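Local structure of ForH (Streptomyces kaniharaensis, 6NKO) at residues 132-137 and 207-212; 117-122 and 199-204. The protein probably takes part in formycin A biosynthesis and is related in sequence to the IMP cyclohydrolase part of the bifunctional purine enzyme PurH. All coordinates share one frame; numbering follows the deposited sequence.

Contact 1. Residues 132-137 and 207-212; sequences AGFREK and ELFGAS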
# COMPACT_ATOMS: atom_id res chain seq x y z
N ALA A 132 -8.26 23.49 1.72
CA ALA A 132 -7.96 22.86 3.01
C ALA A 132 -8.84 21.65 3.28
O ALA A 132 -8.44 20.77 4.05
CB ALA A 132 -8.11 23.88 4.14
N GLY A 133 -10.02 21.58 2.67
CA GLY A 133 -10.94 20.49 2.92
C GLY A 133 -10.64 19.18 2.24
O GLY A 133 -11.42 18.23 2.39
N PHE A 134 -9.54 19.07 1.49
CA PHE A 134 -9.26 17.83 0.78
C PHE A 134 -7.77 17.62 0.52
O PHE A 134 -7.33 16.48 0.36
CB PHE A 134 -10.03 17.79 -0.55
CG PHE A 134 -9.49 18.73 -1.60
CD1 PHE A 134 -8.53 18.30 -2.50
CD2 PHE A 134 -9.95 20.03 -1.69
CE1 PHE A 134 -8.03 19.16 -3.47
CE2 PHE A 134 -9.46 20.89 -2.66
CZ PHE A 134 -8.50 20.46 -3.55
N ARG A 135 -7.00 18.71 0.47
CA ARG A 135 -5.67 18.64 -0.12
C ARG A 135 -4.72 17.77 0.70
O ARG A 135 -4.06 16.88 0.16
CB ARG A 135 -5.09 20.05 -0.29
CG ARG A 135 -3.69 20.06 -0.88
CD ARG A 135 -2.64 20.21 0.21
NE ARG A 135 -2.76 21.49 0.88
CZ ARG A 135 -2.41 22.65 0.35
NH1 ARG A 135 -1.88 22.69 -0.87
NH2 ARG A 135 -2.56 23.78 1.03
N GLU A 136 -4.60 18.04 2.01
CA GLU A 136 -3.63 17.27 2.78
C GLU A 136 -4.08 15.83 3.00
O GLU A 136 -3.27 15.01 3.45
CB GLU A 136 -3.35 17.94 4.13
CG GLU A 136 -1.96 18.59 4.20
CD GLU A 136 -0.85 17.59 4.48
OE1 GLU A 136 0.33 17.94 4.31
OE2 GLU A 136 -1.17 16.44 4.87
N LYS A 137 -5.34 15.51 2.69
CA LYS A 137 -5.77 14.12 2.66
C LYS A 137 -5.29 13.38 1.42
O LYS A 137 -5.40 12.15 1.37
CB LYS A 137 -7.30 14.04 2.74
CG LYS A 137 -7.89 14.60 4.04
CD LYS A 137 -9.00 13.71 4.56
CE LYS A 137 -10.36 14.36 4.37
NZ LYS A 137 -10.43 15.69 5.02
N GLU A 207 -11.08 17.35 -10.07
CA GLU A 207 -12.35 18.06 -10.01
C GLU A 207 -12.41 19.00 -8.82
O GLU A 207 -13.02 20.08 -8.90
CB GLU A 207 -13.51 17.06 -9.95
CG GLU A 207 -14.79 17.56 -10.58
CD GLU A 207 -15.92 16.56 -10.44
OE1 GLU A 207 -15.77 15.59 -9.66
OE2 GLU A 207 -16.96 16.74 -11.12
N LEU A 208 -11.79 18.63 -7.69
CA LEU A 208 -11.79 19.51 -6.53
C LEU A 208 -10.90 20.73 -6.77
O LEU A 208 -11.26 21.85 -6.39
CB LEU A 208 -11.33 18.74 -5.29
CG LEU A 208 -12.16 17.50 -4.94
CD1 LEU A 208 -11.66 16.84 -3.66
CD2 LEU A 208 -13.64 17.85 -4.80
N PHE A 209 -9.75 20.53 -7.41
CA PHE A 209 -8.89 21.66 -7.75
C PHE A 209 -9.58 22.59 -8.74
O PHE A 209 -9.47 23.82 -8.64
CB PHE A 209 -7.56 21.17 -8.31
CG PHE A 209 -6.55 20.83 -7.25
CD1 PHE A 209 -6.03 21.80 -6.42
CD2 PHE A 209 -6.11 19.52 -7.08
CE1 PHE A 209 -5.10 21.49 -5.44
CE2 PHE A 209 -5.18 19.20 -6.11
CZ PHE A 209 -4.68 20.19 -5.29
N GLY A 210 -10.29 22.02 -9.72
CA GLY A 210 -11.03 22.85 -10.66
C GLY A 210 -12.14 23.65 -9.99
O GLY A 210 -12.31 24.83 -10.28
N ALA A 211 -12.90 23.00 -9.10
CA ALA A 211 -13.92 23.71 -8.34
C ALA A 211 -13.32 24.73 -7.38
O ALA A 211 -14.00 25.69 -7.01
CB ALA A 211 -14.79 22.72 -7.58
N SER A 212 -12.07 24.53 -6.96
CA SER A 212 -11.40 25.51 -6.11
C SER A 212 -11.13 26.81 -6.85
O SER A 212 -11.01 27.86 -6.20
CB SER A 212 -10.08 24.93 -5.59
OG SER A 212 -10.29 24.20 -4.39
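The ring of F134 takes L208 over one face and turns an edge toward the face of F209 of helix 184-212, and these three residues account for most of the 231 Å² buried here. The contact ties the long C-terminal helix to the loop between strand 114-117 and helix 141-151 of the MGS-like fold, a parallel sheet flanked by helices. L208 meets the F134 ring in a CH-pi contact: its CB is 3.7 Å from the ring centroid and only 9° off the normal, which places it squarely above the ring. The same leucine runs antiparallel to the phenylalanine side chain, its CD1 lying back near the root of the ring, 3.5 Å from F134 CG. F134 holds CG between its backbone N and carbonyl carbon (chi1 72°), a setting that carries the ring across to the helix.

F209 receives the far edge of the ring. The planes stand at 80° and the centroids are 5.1 Å apart, the geometry of a T-shaped pair in which F134 supplies the edge and F209 the face. The closest approach, F134 CE1 to F209 CE2, is 3.9 Å. F134 is buried, whereas F209 is exposed. F134 also touches P123, in the same loop.

One helical turn beyond L208, S212 contributes a polar atom near the ring edge. Its hydroxyl is hydrogen-bonded to L129 O, and S212 OG lies 3.8 Å from F134 CE2.

Contact 2. Residues 117-122 and 199-204; sequences NNYYLL and GAYDAS
An extended segment, 117-122, runs beside a regular helical one, 199-204, with no hydrogen bond between them; the CA atoms of Y119 and Y201 are 8.1 Å apart and those of L122 and S204 8.0 Å. That spacing is filled by side chains. Y119 and Y201 form an offset stack, with centroids 3.9 Å apart and planes at 11°. Y201 reaches the loop with CG trans to its backbone N (chi1 -176°). Y201 CD2 sits over the centre of the Y119 ring, 3.4 Å from Y119 CD2, while on the Y201 ring the nearest part of Y119 is displaced toward the rim, which brings Y119 CB over that face as well.

The stack joins the loop after strand 114-117 in the parallel sheet of the MGS-like fold to helix 184-212, and Y119 also touches P143 and L146 of helix 141-151. Both phenol hydroxyls are hydrogen-bonded: Y119 OH to S198 OG and Y201 OH to the backbone N of D139, which restrains the rings at their far ends.

L122 comes in nearly perpendicular to the Y201 side chain, meeting the ring at its edge, in the ring plane. Its CD1 comes 3.5 Å from Y201 CE1 and also reaches S204 CB, at 4.3 Å.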
# COMPACT_ATOMS: atom_id res chain seq x y z
N ASN A 117 -3.16 -0.21 0.05
CA ASN A 117 -3.21 1.25 0.03
C ASN A 117 -4.64 1.73 -0.21
O ASN A 117 -5.26 1.36 -1.21
CB ASN A 117 -2.27 1.82 -1.03
CG ASN A 117 -2.24 3.34 -1.04
OD1 ASN A 117 -2.39 3.96 -2.09
ND2 ASN A 117 -2.05 3.93 0.13
N ASN A 118 -5.13 2.58 0.70
CA ASN A 118 -6.48 3.13 0.68
C ASN A 118 -6.42 4.64 0.77
O ASN A 118 -5.43 5.21 1.23
CB ASN A 118 -7.33 2.60 1.84
CG ASN A 118 -7.95 1.26 1.56
OD1 ASN A 118 -8.33 0.53 2.47
ND2 ASN A 118 -8.06 0.93 0.28
N TYR A 119 -7.50 5.30 0.36
CA TYR A 119 -7.58 6.76 0.39
C TYR A 119 -8.73 7.23 1.28
O TYR A 119 -9.76 6.58 1.40
CB TYR A 119 -7.75 7.33 -1.01
CG TYR A 119 -6.85 6.67 -2.00
CD1 TYR A 119 -5.48 6.57 -1.76
CD2 TYR A 119 -7.35 6.12 -3.17
CE1 TYR A 119 -4.65 5.96 -2.66
CE2 TYR A 119 -6.52 5.51 -4.08
CZ TYR A 119 -5.16 5.43 -3.82
OH TYR A 119 -4.32 4.83 -4.72
N TYR A 120 -8.52 8.40 1.89
CA TYR A 120 -9.55 9.05 2.68
C TYR A 120 -10.70 9.50 1.78
O TYR A 120 -10.56 9.66 0.57
CB TYR A 120 -8.98 10.24 3.43
CG TYR A 120 -8.09 9.87 4.60
CD1 TYR A 120 -8.62 9.26 5.73
CD2 TYR A 120 -6.73 10.12 4.56
CE1 TYR A 120 -7.81 8.92 6.79
CE2 TYR A 120 -5.91 9.78 5.62
CZ TYR A 120 -6.46 9.18 6.74
OH TYR A 120 -5.66 8.83 7.80
N LEU A 121 -11.86 9.72 2.41
CA LEU A 121 -13.03 10.20 1.69
C LEU A 121 -12.83 11.65 1.26
O LEU A 121 -12.40 12.49 2.06
CB LEU A 121 -14.28 10.07 2.56
CG LEU A 121 -14.75 8.66 2.89
CD1 LEU A 121 -15.84 8.70 3.94
CD2 LEU A 121 -15.23 7.93 1.64
N LEU A 122 -13.14 11.95 0.00
CA LEU A 122 -12.97 13.32 -0.42
C LEU A 122 -14.31 14.05 -0.46
O LEU A 122 -15.35 13.44 -0.74
CB LEU A 122 -12.32 13.39 -1.81
CG LEU A 122 -10.92 12.79 -1.93
CD1 LEU A 122 -10.70 12.28 -3.34
CD2 LEU A 122 -9.86 13.81 -1.54
N GLY A 199 -6.75 5.87 -10.94
CA GLY A 199 -7.19 6.81 -11.96
C GLY A 199 -8.43 7.57 -11.55
O GLY A 199 -8.54 8.78 -11.80
N ALA A 200 -9.38 6.89 -10.90
CA ALA A 200 -10.58 7.57 -10.43
C ALA A 200 -10.27 8.49 -9.26
O ALA A 200 -10.90 9.55 -9.12
CB ALA A 200 -11.64 6.54 -10.03
N TYR A 201 -9.31 8.11 -8.42
CA TYR A 201 -8.88 8.97 -7.32
C TYR A 201 -8.32 10.29 -7.84
O TYR A 201 -8.69 11.37 -7.35
CB TYR A 201 -7.83 8.23 -6.48
CG TYR A 201 -7.35 8.96 -5.25
CD1 TYR A 201 -8.20 9.77 -4.51
CD2 TYR A 201 -6.04 8.82 -4.81
CE1 TYR A 201 -7.76 10.43 -3.38
CE2 TYR A 201 -5.59 9.47 -3.68
CZ TYR A 201 -6.45 10.28 -2.97
OH TYR A 201 -6.00 10.93 -1.85
N ASP A 202 -7.44 10.23 -8.84
CA ASP A 202 -6.85 11.45 -9.38
C ASP A 202 -7.87 12.30 -10.12
O ASP A 202 -7.78 13.54 -10.09
CB ASP A 202 -5.68 11.10 -10.31
CG ASP A 202 -4.41 10.76 -9.56
OD1 ASP A 202 -4.40 10.87 -8.32
OD2 ASP A 202 -3.42 10.37 -10.22
N ALA A 203 -8.84 11.68 -10.79
CA ALA A 203 -9.85 12.45 -11.51
C ALA A 203 -10.76 13.20 -10.54
O ALA A 203 -11.17 14.33 -10.81
CB ALA A 203 -10.68 11.53 -12.42
N SER A 204 -11.07 12.59 -9.39
CA SER A 204 -11.86 13.28 -8.38
C SER A 204 -11.08 14.44 -7.77
O SER A 204 -11.64 15.52 -7.54
CB SER A 204 -12.29 12.29 -7.29
OG SER A 204 -13.32 11.44 -7.75

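Contacts 1 and 2 use the same partner, helix 184-212, and the same long loop after strand 114-117; their centres are about 12 Å apart, and along the chain their segments alternate. The centre of contact 2 is about 13 Å from the centre of the chain and that of contact 1 about 22 Å, so the pairing runs outward along the helix. They meet directly: L208 CD1, which packs on F134, is 4.0 Å from L122 CB, and K137 CD is 3.6 Å from Y120 CB. The backbone of K137 also nears the tyrosine stack, with its O 3.5 Å from Y201 OH. The crystal is of the apo protein, and neither contact includes a bound ligand.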